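Side-chain contacts in CBS domain-containing protein (Pyrococcus horikoshii, PDB 2YZI), which is of unknown function but carries a tandem pair of CBS domains, a module that in many relatives binds adenosine nucleotides: residues T89-V94 against G116-S121; L82-V87 against G112-I117; L95-E100 against K104-E109; R61-P66 against Y70-E75. All coordinates share one frame; numbering follows the deposited sequence.

Contact 1 of 4, residues T89-V94 against G116-S121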
loop_
_atom_site.group_PDB
_atom_site.type_symbol
_atom_site.label_atom_id
_atom_site.label_comp_id
_atom_site.label_asym_id
_atom_site.label_seq_id
_atom_site.Cartn_x
_atom_site.Cartn_y
_atom_site.Cartn_z
ATOM N N THR B 89 21.582 2.016 6.692
ATOM C CA THR B 89 20.912 0.903 7.358
ATOM C C THR B 89 20.660 -0.165 6.298
ATOM O O THR B 89 20.066 0.123 5.267
ATOM C CB THR B 89 19.528 1.325 7.929
ATOM O OG1 THR B 89 19.681 2.422 8.837
ATOM C CG2 THR B 89 18.868 0.155 8.649
ATOM N N PRO B 90 21.111 -1.408 6.535
ATOM C CA PRO B 90 20.907 -2.492 5.570
ATOM C C PRO B 90 19.434 -2.856 5.377
ATOM O O PRO B 90 18.640 -2.846 6.325
ATOM C CB PRO B 90 21.711 -3.644 6.169
ATOM C CG PRO B 90 21.606 -3.387 7.636
ATOM C CD PRO B 90 21.854 -1.894 7.707
ATOM N N LEU B 91 19.087 -3.172 4.135
ATOM C CA LEU B 91 17.732 -3.537 3.758
ATOM C C LEU B 91 16.984 -4.379 4.792
ATOM O O LEU B 91 15.882 -4.016 5.208
ATOM C CB LEU B 91 17.756 -4.285 2.424
ATOM C CG LEU B 91 16.409 -4.788 1.909
ATOM C CD1 LEU B 91 15.472 -3.614 1.739
ATOM C CD2 LEU B 91 16.584 -5.533 0.592
ATOM N N GLY B 92 17.582 -5.501 5.192
ATOM C CA GLY B 92 16.960 -6.388 6.162
ATOM C C GLY B 92 16.451 -5.699 7.412
ATOM O O GLY B 92 15.304 -5.901 7.810
ATOM N N GLU B 93 17.309 -4.892 8.033
ATOM C CA GLU B 93 16.953 -4.157 9.241
ATOM C C GLU B 93 15.843 -3.137 8.973
ATOM O O GLU B 93 15.003 -2.866 9.845
ATOM C CB GLU B 93 18.188 -3.447 9.806
ATOM C CG GLU B 93 19.276 -4.398 10.297
ATOM C CD GLU B 93 20.500 -3.669 10.844
ATOM O OE1 GLU B 93 20.323 -2.714 11.632
ATOM O OE2 GLU B 93 21.638 -4.057 10.499
ATOM N N VAL B 94 15.837 -2.568 7.771
ATOM C CA VAL B 94 14.807 -1.601 7.414
ATOM C C VAL B 94 13.472 -2.332 7.317
ATOM O O VAL B 94 12.455 -1.862 7.827
ATOM C CB VAL B 94 15.138 -0.911 6.076
ATOM C CG1 VAL B 94 13.932 -0.100 5.581
ATOM C CG2 VAL B 94 16.340 0.007 6.273
ATOM N N GLY B 116 15.131 10.654 0.997
ATOM C CA GLY B 116 14.378 9.766 0.145
ATOM C C GLY B 116 13.349 9.022 0.958
ATOM O O GLY B 116 13.086 9.371 2.108
ATOM N N ILE B 117 12.777 7.988 0.352
ATOM C CA ILE B 117 11.769 7.174 0.999
ATOM C C ILE B 117 11.820 5.768 0.424
ATOM O O ILE B 117 12.132 5.587 -0.754
ATOM C CB ILE B 117 10.366 7.762 0.763
ATOM C CG1 ILE B 117 9.332 7.005 1.597
ATOM C CG2 ILE B 117 10.025 7.709 -0.724
ATOM C CD1 ILE B 117 7.937 7.558 1.466
ATOM N N PHE B 118 11.539 4.772 1.258
ATOM C CA PHE B 118 11.512 3.392 0.802
ATOM C C PHE B 118 10.093 2.881 1.021
ATOM O O PHE B 118 9.552 2.986 2.120
ATOM C CB PHE B 118 12.503 2.527 1.578
ATOM C CG PHE B 118 12.470 1.069 1.180
ATOM C CD1 PHE B 118 12.885 0.668 -0.087
ATOM C CD2 PHE B 118 12.003 0.107 2.065
ATOM C CE1 PHE B 118 12.833 -0.679 -0.476
ATOM C CE2 PHE B 118 11.946 -1.253 1.688
ATOM C CZ PHE B 118 12.364 -1.641 0.413
ATOM N N THR B 119 9.495 2.333 -0.030
ATOM C CA THR B 119 8.120 1.844 0.048
ATOM C C THR B 119 8.019 0.368 -0.306
ATOM O O THR B 119 9.002 -0.247 -0.705
ATOM C CB THR B 119 7.199 2.643 -0.916
ATOM O OG1 THR B 119 7.492 2.292 -2.277
ATOM C CG2 THR B 119 7.422 4.131 -0.736
ATOM N N LEU B 120 6.828 -0.203 -0.154
ATOM C CA LEU B 120 6.640 -1.609 -0.485
ATOM C C LEU B 120 6.766 -1.774 -1.989
ATOM O O LEU B 120 7.169 -2.832 -2.470
ATOM C CB LEU B 120 5.283 -2.122 0.001
ATOM C CG LEU B 120 5.151 -2.241 1.526
ATOM C CD1 LEU B 120 4.005 -3.177 1.858
ATOM C CD2 LEU B 120 6.443 -2.776 2.128
ATOM N N SER B 121 6.431 -0.720 -2.729
ATOM C CA SER B 121 6.555 -0.760 -4.185
ATOM C C SER B 121 8.034 -0.882 -4.534
ATOM O O SER B 121 8.398 -1.589 -5.477
ATOM C CB SER B 121 5.978 0.504 -4.827
ATOM O OG SER B 121 4.564 0.512 -4.747
#
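Two aliphatic side chains from the start of helix 91-101, Leu91 and Val94, close on the ring of Phe118 near the end of strand 113-119, and all three are buried. The contact between the segments is purely apolar. Leu91 reaches the far end of the ring, its CD1 lying 3.9 Å from Phe118 CZ, with the two side chains at roughly a right angle. Val94, one turn further along the helix, meets the ring nearer its root: Val94 CG1 is 4.0 Å from Phe118 CD2. Both methyls approach obliquely. The ring is carried out from the strand toward the helix because Phe118 CG stands opposite the backbone N (chi1 178°), and around it Leu95, Met98, Ile106 and Ile108 complete the packing.

Polar interactions instead serve the starts of the two helices. Pro90 occupies the N-cap position of helix 91-101, and its carbonyl O receives the first-turn bond from Val94 N at 3.2 Å. Thr119 caps helix 120-127: Thr119 OG1 takes a weak bond from Ser121 N, 3.2 Å long and bent to 121°, while Thr119 N donates to Asp122 OD2. Just beyond, Leu120 and Ser121 pack against Ser121 and Leu120 of the second subunit. A helix laid over a three-stranded sheet, with the last strand running straight into a second helix, is the arrangement of a CBS domain.

Contact 2 of 4, residues L82-V87 against G112-I117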
loop_
_atom_site.group_PDB
_atom_site.type_symbol
_atom_site.label_atom_id
_atom_site.label_comp_id
_atom_site.label_asym_id
_atom_site.label_seq_id
_atom_site.Cartn_x
_atom_site.Cartn_y
_atom_site.Cartn_z
ATOM N N LEU B 82 8.281 11.607 12.478
ATOM C CA LEU B 82 8.584 10.670 11.412
ATOM C C LEU B 82 9.308 9.412 11.860
ATOM O O LEU B 82 10.069 9.423 12.820
ATOM C CB LEU B 82 9.434 11.371 10.359
ATOM C CG LEU B 82 8.954 12.767 9.968
ATOM C CD1 LEU B 82 10.037 13.485 9.167
ATOM C CD2 LEU B 82 7.658 12.658 9.179
ATOM N N ILE B 83 9.054 8.321 11.147
ATOM C CA ILE B 83 9.718 7.054 11.416
ATOM C C ILE B 83 10.664 6.936 10.241
ATOM O O ILE B 83 10.235 6.885 9.082
ATOM C CB ILE B 83 8.737 5.874 11.429
ATOM C CG1 ILE B 83 7.798 6.015 12.626
ATOM C CG2 ILE B 83 9.500 4.558 11.500
ATOM C CD1 ILE B 83 8.529 6.090 13.981
ATOM N N THR B 84 11.953 6.897 10.549
ATOM C CA THR B 84 12.970 6.860 9.522
ATOM C C THR B 84 13.975 5.744 9.648
ATOM O O THR B 84 13.962 4.959 10.592
ATOM C CB THR B 84 13.760 8.169 9.524
ATOM O OG1 THR B 84 14.473 8.270 10.761
ATOM C CG2 THR B 84 12.829 9.366 9.389
ATOM N N ALA B 85 14.859 5.707 8.667
ATOM C CA ALA B 85 15.925 4.740 8.597
ATOM C C ALA B 85 17.067 5.505 7.958
ATOM O O ALA B 85 16.846 6.369 7.118
ATOM C CB ALA B 85 15.518 3.567 7.720
ATOM N N ASN B 86 18.287 5.193 8.351
ATOM C CA ASN B 86 19.441 5.869 7.795
ATOM C C ASN B 86 19.833 5.275 6.430
ATOM O O ASN B 86 19.619 4.087 6.175
ATOM C CB ASN B 86 20.583 5.761 8.792
ATOM C CG ASN B 86 21.800 6.507 8.355
ATOM O OD1 ASN B 86 22.662 5.962 7.655
ATOM N ND2 ASN B 86 21.882 7.773 8.749
ATOM N N VAL B 87 20.404 6.100 5.555
ATOM C CA VAL B 87 20.807 5.639 4.220
ATOM C C VAL B 87 21.674 4.386 4.262
ATOM O O VAL B 87 21.605 3.552 3.362
ATOM C CB VAL B 87 21.584 6.733 3.425
ATOM C CG1 VAL B 87 20.674 7.900 3.118
ATOM C CG2 VAL B 87 22.785 7.215 4.221
ATOM N N GLY B 112 20.663 13.810 9.405
ATOM C CA GLY B 112 19.557 14.607 9.904
ATOM C C GLY B 112 18.470 15.019 8.932
ATOM O O GLY B 112 17.362 15.326 9.355
ATOM N N LYS B 113 18.768 15.038 7.640
ATOM C CA LYS B 113 17.769 15.435 6.659
ATOM C C LYS B 113 17.109 14.253 5.946
ATOM O O LYS B 113 17.696 13.181 5.822
ATOM C CB LYS B 113 18.400 16.371 5.626
ATOM C CG LYS B 113 18.866 17.710 6.192
ATOM C CD LYS B 113 19.532 18.558 5.115
ATOM C CE LYS B 113 20.227 19.800 5.688
ATOM N NZ LYS B 113 20.940 20.588 4.618
ATOM N N ILE B 114 15.882 14.451 5.479
ATOM C CA ILE B 114 15.175 13.400 4.761
ATOM C C ILE B 114 15.660 13.477 3.311
ATOM O O ILE B 114 15.539 14.519 2.668
ATOM C CB ILE B 114 13.633 13.609 4.841
ATOM C CG1 ILE B 114 13.218 13.843 6.299
ATOM C CG2 ILE B 114 12.901 12.380 4.304
ATOM C CD1 ILE B 114 13.613 12.720 7.240
ATOM N N VAL B 115 16.228 12.388 2.807
ATOM C CA VAL B 115 16.758 12.376 1.447
ATOM C C VAL B 115 16.022 11.478 0.474
ATOM O O VAL B 115 16.259 11.530 -0.727
ATOM C CB VAL B 115 18.238 11.962 1.433
ATOM C CG1 VAL B 115 19.078 13.066 2.006
ATOM C CG2 VAL B 115 18.429 10.676 2.222
ATOM N N GLY B 116 15.131 10.654 0.997
ATOM C CA GLY B 116 14.378 9.766 0.145
ATOM C C GLY B 116 13.349 9.022 0.958
ATOM O O GLY B 116 13.086 9.371 2.108
ATOM N N ILE B 117 12.777 7.988 0.352
ATOM C CA ILE B 117 11.769 7.174 0.999
ATOM C C ILE B 117 11.820 5.768 0.424
ATOM O O ILE B 117 12.132 5.587 -0.754
ATOM C CB ILE B 117 10.366 7.762 0.763
ATOM C CG1 ILE B 117 9.332 7.005 1.597
ATOM C CG2 ILE B 117 10.025 7.709 -0.724
ATOM C CD1 ILE B 117 7.937 7.558 1.466
#
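With chi1 at -50° and chi2 at -58°, Ile114 folds its CG1 branch back beside its own backbone N and swings CD1 toward the 82-87 segment, where Leu82 and Thr84 receive it. Thr84, at chi1 65°, keeps OG1 between backbone N and carbonyl carbon and so turns CG2 to that methyl. The two strands involved, 84-86 and 113-119, are the outer strands of the three-stranded mixed sheet of a CBS domain. Strand 105-110 runs between them, which is why they meet only through side chains reaching past it; Leu107 of that middle strand touches both Leu82 and Ile114, and Leu82 also leans on Val50 and Phe53 of the sheet in the first half of the chain.

Ile114 CD1 sits 4.1 Å from Leu82 CD1 and equally 4.1 Å from Thr84 CG2, so one methyl bridges two residues that are two positions apart in the first segment. This patch lies toward the surface. At the other end of the contact Val87, buried after the strand, meets Val115. Glu109 of the middle strand bonds to both segments, OE1 to Asn86 ND2 and OE2 to Gly112 N. The two valines cross at about a right angle, with Val87 CG1 3.7 Å from Val115 CG2.

Contact 3 of 4, residues L95-E100 against K104-E109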
loop_
_atom_site.group_PDB
_atom_site.type_symbol
_atom_site.label_atom_id
_atom_site.label_comp_id
_atom_site.label_asym_id
_atom_site.label_seq_id
_atom_site.Cartn_x
_atom_site.Cartn_y
_atom_site.Cartn_z
ATOM N N LEU B 95 13.485 -3.496 6.674
ATOM C CA LEU B 95 12.277 -4.310 6.538
ATOM C C LEU B 95 11.729 -4.685 7.914
ATOM O O LEU B 95 10.522 -4.608 8.163
ATOM C CB LEU B 95 12.581 -5.581 5.750
ATOM C CG LEU B 95 12.250 -5.579 4.259
ATOM C CD1 LEU B 95 12.831 -4.358 3.595
ATOM C CD2 LEU B 95 12.784 -6.858 3.621
ATOM N N ARG B 96 12.619 -5.094 8.806
ATOM C CA ARG B 96 12.212 -5.466 10.146
ATOM C C ARG B 96 11.579 -4.263 10.862
ATOM O O ARG B 96 10.563 -4.387 11.550
ATOM C CB ARG B 96 13.416 -5.974 10.933
ATOM C CG ARG B 96 13.133 -6.157 12.414
ATOM C CD ARG B 96 14.314 -6.751 13.155
ATOM N NE ARG B 96 13.963 -7.063 14.533
ATOM C CZ ARG B 96 14.760 -7.702 15.383
ATOM N NH1 ARG B 96 15.962 -8.101 14.998
ATOM N NH2 ARG B 96 14.347 -7.946 16.616
ATOM N N LYS B 97 12.173 -3.092 10.693
ATOM C CA LYS B 97 11.633 -1.912 11.339
ATOM C C LYS B 97 10.237 -1.570 10.806
ATOM O O LYS B 97 9.360 -1.166 11.563
ATOM C CB LYS B 97 12.580 -0.722 11.147
ATOM C CG LYS B 97 12.203 0.472 11.990
ATOM C CD LYS B 97 13.285 1.522 11.991
ATOM C CE LYS B 97 12.953 2.613 12.993
ATOM N NZ LYS B 97 14.035 3.618 13.033
HETATM N N MSE B 98 10.032 -1.721 9.503
HETATM C CA MSE B 98 8.733 -1.416 8.907
HETATM C C MSE B 98 7.686 -2.408 9.382
HETATM O O MSE B 98 6.507 -2.071 9.493
HETATM C CB MSE B 98 8.799 -1.482 7.380
HETATM C CG MSE B 98 9.637 -0.418 6.720
HETATM SE SE MSE B 98 9.868 -0.877 4.859
HETATM C CE MSE B 98 8.194 -0.144 4.152
ATOM N N ALA B 99 8.126 -3.637 9.644
ATOM C CA ALA B 99 7.221 -4.686 10.101
ATOM C C ALA B 99 6.805 -4.409 11.537
ATOM O O ALA B 99 5.624 -4.456 11.870
ATOM C CB ALA B 99 7.896 -6.051 9.996
ATOM N N GLU B 100 7.784 -4.102 12.379
ATOM C CA GLU B 100 7.511 -3.822 13.779
ATOM C C GLU B 100 6.603 -2.601 13.938
ATOM O O GLU B 100 5.723 -2.594 14.788
ATOM C CB GLU B 100 8.829 -3.624 14.531
ATOM C CG GLU B 100 9.784 -4.797 14.349
ATOM C CD GLU B 100 11.080 -4.665 15.135
ATOM O OE1 GLU B 100 11.616 -3.540 15.240
ATOM O OE2 GLU B 100 11.572 -5.698 15.634
ATOM N N LYS B 104 4.037 1.007 5.528
ATOM C CA LYS B 104 4.250 0.658 4.127
ATOM C C LYS B 104 5.230 1.619 3.468
ATOM O O LYS B 104 5.635 1.418 2.320
ATOM C CB LYS B 104 2.924 0.703 3.368
ATOM C CG LYS B 104 1.898 -0.308 3.830
ATOM C CD LYS B 104 0.675 -0.289 2.922
ATOM C CE LYS B 104 -0.243 -1.462 3.206
ATOM N NZ LYS B 104 -1.356 -1.531 2.217
ATOM N N HIS B 105 5.593 2.670 4.196
ATOM C CA HIS B 105 6.522 3.675 3.693
ATOM C C HIS B 105 7.409 4.117 4.846
ATOM O O HIS B 105 6.932 4.289 5.962
ATOM C CB HIS B 105 5.768 4.905 3.160
ATOM C CG HIS B 105 4.360 4.625 2.733
ATOM N ND1 HIS B 105 3.380 4.219 3.614
ATOM C CD2 HIS B 105 3.766 4.691 1.518
ATOM C CE1 HIS B 105 2.246 4.047 2.961
ATOM N NE2 HIS B 105 2.452 4.326 1.687
ATOM N N ILE B 106 8.696 4.299 4.580
ATOM C CA ILE B 106 9.620 4.751 5.615
ATOM C C ILE B 106 10.576 5.794 5.037
ATOM O O ILE B 106 11.247 5.552 4.035
ATOM C CB ILE B 106 10.418 3.563 6.223
ATOM C CG1 ILE B 106 11.205 4.041 7.440
ATOM C CG2 ILE B 106 11.339 2.945 5.175
ATOM C CD1 ILE B 106 11.801 2.926 8.284
ATOM N N LEU B 107 10.613 6.969 5.663
ATOM C CA LEU B 107 11.479 8.051 5.198
ATOM C C LEU B 107 12.950 7.718 5.430
ATOM O O LEU B 107 13.306 7.117 6.442
ATOM C CB LEU B 107 11.114 9.367 5.901
ATOM C CG LEU B 107 9.762 9.973 5.501
ATOM C CD1 LEU B 107 9.415 11.165 6.364
ATOM C CD2 LEU B 107 9.824 10.384 4.048
ATOM N N ILE B 108 13.801 8.090 4.479
ATOM C CA ILE B 108 15.221 7.824 4.607
ATOM C C ILE B 108 15.943 9.091 5.043
ATOM O O ILE B 108 15.697 10.187 4.538
ATOM C CB ILE B 108 15.825 7.301 3.292
ATOM C CG1 ILE B 108 15.016 6.091 2.783
ATOM C CG2 ILE B 108 17.278 6.901 3.517
ATOM C CD1 ILE B 108 14.924 4.923 3.762
ATOM N N GLU B 109 16.843 8.919 6.002
ATOM C CA GLU B 109 17.590 10.026 6.564
ATOM C C GLU B 109 19.090 9.892 6.386
ATOM O O GLU B 109 19.633 8.791 6.354
ATOM C CB GLU B 109 17.236 10.142 8.053
ATOM C CG GLU B 109 18.174 10.980 8.902
ATOM C CD GLU B 109 19.349 10.186 9.435
ATOM O OE1 GLU B 109 19.184 8.965 9.668
ATOM O OE2 GLU B 109 20.430 10.786 9.634
#
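Met98, present as selenomethionine, lies against Ile106 and turns its end toward the backbone of Lys104 and His105. The apolar part of the contact rests on the Met98 shaft, whose CG is 4.1 Å from Ile106 CG2. A bend at chi3 (84°) then sends the terminal methyl to the start of the strand, where Met98 CE comes 3.5 Å from Lys104 O, a van der Waals approach to a peptide group. The same side chain reaches Phe118, joining this packing to the next strand. Lys97 adds an aliphatic contact at the margin, its CD 4.2 Å from Ile106 CD1.

Among the polar groups, the extended Lys97 chain carries NZ past Ile106 to the carbonyl O of Thr84 on strand 84-86. On another side of the helix Arg96 NE and Glu100 OE2 form a salt bridge of 3.0 Å, one turn apart. The carboxylate oxygen lies nearly in the guanidinium plane, yet is itself met from above the carboxylate plane. From this helix, Leu95 and Ala99 pack on Ser127 and Glu125 of the second subunit. The short axes of residues 95-100 and 105-109 run at 129°, forming the helix-to-strand half of the beta-alpha-beta unit of a CBS domain.

Contact 4 of 4, residues R61-P66 against Y70-E75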
loop_
_atom_site.group_PDB
_atom_site.type_symbol
_atom_site.label_atom_id
_atom_site.label_comp_id
_atom_site.label_asym_id
_atom_site.label_seq_id
_atom_site.Cartn_x
_atom_site.Cartn_y
_atom_site.Cartn_z
ATOM N N ARG B 61 -8.839 6.238 7.874
ATOM C CA ARG B 61 -9.129 6.217 9.304
ATOM C C ARG B 61 -9.469 7.567 9.951
ATOM O O ARG B 61 -10.298 7.629 10.860
ATOM C CB ARG B 61 -7.956 5.598 10.065
ATOM C CG ARG B 61 -8.139 5.614 11.580
ATOM C CD ARG B 61 -6.895 5.163 12.344
ATOM N NE ARG B 61 -5.744 6.026 12.096
ATOM C CZ ARG B 61 -4.968 5.950 11.020
ATOM N NH1 ARG B 61 -5.209 5.043 10.081
ATOM N NH2 ARG B 61 -3.948 6.783 10.880
ATOM N N ARG B 62 -8.837 8.640 9.496
ATOM C CA ARG B 62 -9.084 9.944 10.097
ATOM C C ARG B 62 -10.054 10.846 9.349
ATOM O O ARG B 62 -10.365 11.948 9.809
ATOM C CB ARG B 62 -7.751 10.657 10.326
ATOM C CG ARG B 62 -6.868 9.899 11.298
ATOM C CD ARG B 62 -5.521 10.552 11.510
ATOM N NE ARG B 62 -4.716 9.779 12.454
ATOM C CZ ARG B 62 -3.487 10.104 12.842
ATOM N NH1 ARG B 62 -2.906 11.197 12.367
ATOM N NH2 ARG B 62 -2.838 9.336 13.708
ATOM N N VAL B 63 -10.544 10.375 8.207
ATOM C CA VAL B 63 -11.491 11.155 7.427
ATOM C C VAL B 63 -12.758 10.357 7.109
ATOM O O VAL B 63 -13.828 10.682 7.610
ATOM C CB VAL B 63 -10.854 11.661 6.110
ATOM C CG1 VAL B 63 -11.862 12.494 5.329
ATOM C CG2 VAL B 63 -9.610 12.495 6.417
ATOM N N ILE B 64 -12.629 9.311 6.291
ATOM C CA ILE B 64 -13.771 8.484 5.906
ATOM C C ILE B 64 -14.581 7.921 7.066
ATOM O O ILE B 64 -15.804 8.034 7.072
ATOM C CB ILE B 64 -13.351 7.285 5.029
ATOM C CG1 ILE B 64 -12.830 7.767 3.673
ATOM C CG2 ILE B 64 -14.552 6.347 4.828
ATOM C CD1 ILE B 64 -13.902 8.354 2.786
ATOM N N VAL B 65 -13.920 7.305 8.040
ATOM C CA VAL B 65 -14.647 6.728 9.164
ATOM C C VAL B 65 -15.396 7.777 9.995
ATOM O O VAL B 65 -16.593 7.641 10.240
ATOM C CB VAL B 65 -13.708 5.903 10.074
ATOM C CG1 VAL B 65 -14.445 5.465 11.335
ATOM C CG2 VAL B 65 -13.201 4.681 9.318
ATOM N N PRO B 66 -14.704 8.839 10.438
ATOM C CA PRO B 66 -15.376 9.873 11.234
ATOM C C PRO B 66 -16.398 10.689 10.434
ATOM O O PRO B 66 -17.200 11.427 11.006
ATOM C CB PRO B 66 -14.216 10.738 11.726
ATOM C CG PRO B 66 -13.054 9.771 11.755
ATOM C CD PRO B 66 -13.244 9.032 10.461
ATOM N N TYR B 70 -14.271 16.432 2.976
ATOM C CA TYR B 70 -13.146 16.088 2.116
ATOM C C TYR B 70 -12.320 17.330 1.830
ATOM O O TYR B 70 -11.255 17.252 1.216
ATOM C CB TYR B 70 -13.653 15.497 0.797
ATOM C CG TYR B 70 -14.440 14.214 0.951
ATOM C CD1 TYR B 70 -14.928 13.812 2.196
ATOM C CD2 TYR B 70 -14.728 13.418 -0.154
ATOM C CE1 TYR B 70 -15.684 12.656 2.339
ATOM C CE2 TYR B 70 -15.487 12.259 -0.026
ATOM C CZ TYR B 70 -15.962 11.882 1.224
ATOM O OH TYR B 70 -16.726 10.744 1.361
ATOM N N ASP B 71 -12.822 18.476 2.282
ATOM C CA ASP B 71 -12.140 19.744 2.072
ATOM C C ASP B 71 -11.259 20.168 3.243
ATOM O O ASP B 71 -10.622 21.219 3.177
ATOM C CB ASP B 71 -13.156 20.859 1.780
ATOM C CG ASP B 71 -14.138 21.087 2.927
ATOM O OD1 ASP B 71 -13.700 21.236 4.090
ATOM O OD2 ASP B 71 -15.356 21.130 2.663
ATOM N N ILE B 72 -11.216 19.375 4.313
ATOM C CA ILE B 72 -10.387 19.754 5.451
ATOM C C ILE B 72 -8.899 19.705 5.109
ATOM O O ILE B 72 -8.451 18.859 4.333
ATOM C CB ILE B 72 -10.625 18.854 6.694
ATOM C CG1 ILE B 72 -10.132 17.429 6.422
ATOM C CG2 ILE B 72 -12.098 18.868 7.071
ATOM C CD1 ILE B 72 -10.080 16.552 7.648
ATOM N N PRO B 73 -8.112 20.625 5.680
ATOM C CA PRO B 73 -6.672 20.646 5.409
ATOM C C PRO B 73 -5.986 19.436 6.037
ATOM O O PRO B 73 -6.278 19.071 7.175
ATOM C CB PRO B 73 -6.234 21.963 6.035
ATOM C CG PRO B 73 -7.155 22.077 7.221
ATOM C CD PRO B 73 -8.486 21.702 6.615
ATOM N N VAL B 74 -5.086 18.812 5.282
ATOM C CA VAL B 74 -4.349 17.635 5.740
ATOM C C VAL B 74 -3.666 17.854 7.093
ATOM O O VAL B 74 -3.293 16.907 7.784
ATOM C CB VAL B 74 -3.282 17.240 4.708
ATOM C CG1 VAL B 74 -3.929 17.045 3.357
ATOM C CG2 VAL B 74 -2.219 18.305 4.623
ATOM N N GLU B 75 -3.500 19.113 7.461
ATOM C CA GLU B 75 -2.870 19.456 8.725
ATOM C C GLU B 75 -3.649 18.812 9.869
ATOM O O GLU B 75 -3.084 18.457 10.907
ATOM C CB GLU B 75 -2.847 20.977 8.887
ATOM C CG GLU B 75 -2.360 21.455 10.234
ATOM C CD GLU B 75 -2.443 22.960 10.383
ATOM O OE1 GLU B 75 -1.790 23.679 9.598
ATOM O OE2 GLU B 75 -3.159 23.424 11.291
#
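Val63 and Ile64, neighbours on helix 56-64, each find an apolar partner on the returning chain. Val63 points toward the 70-75 segment, and its CG2 is 4.3 Å from Ile72 CD1, a loose methyl-to-methyl contact. Ile64 works through its longer branch: CD1 lies 4.0 Å from Tyr70 OH and 4.4 Å from Tyr70 CZ, approaching the hydroxyl end of the ring obliquely. Tyr70 can offer that end because chi1 of -62° places CG beside the backbone N and turns the ring so that its hydroxyl end meets Ile64.

Residues 61-64 include a wider, pi-type turn, after which the chain reverses and crosses back through the loop between helix 56-64 and strand 84-86. This loop runs on toward the sheet of the second CBS module. Its residues pack against helix 26-35 of the first: Tyr70 and Ile72 have backbone bonds to Gln27 and Val26, and the Ile72 side chain lies on Val26. Ile77, further along the loop, touches both Val63 and Ile72 and so backs their contact, and its carbonyl O is bound by Arg62 NH1.

A further layer combines polar bonds with packing from the second subunit: Gln27 NE2 of that subunit donates to Ile64 O, while its Ser30 packs on Ile64 and its Leu68 on Tyr70.

In the fold
Contact 4 comes first along the chain, on helix 56-64 and the loop that follows, while the other three belong to the second CBS module. Contacts 1, 2 and 3 share the sheet of strands 84-86, 105-110 and 113-119; the centres of contacts 1 and 3 are about 6 Å apart, and contact 2 lies about 10 Å from each. Helix 91-101 serves contacts 1 and 3, and the chain between the segments of contact 1 includes both segments of contact 3. Contact 4 stands about 24 to 28 Å away, centre to centre, without touching them. Contacts 1, 3 and 4 all reach the second subunit, so both modules take part in the dimer.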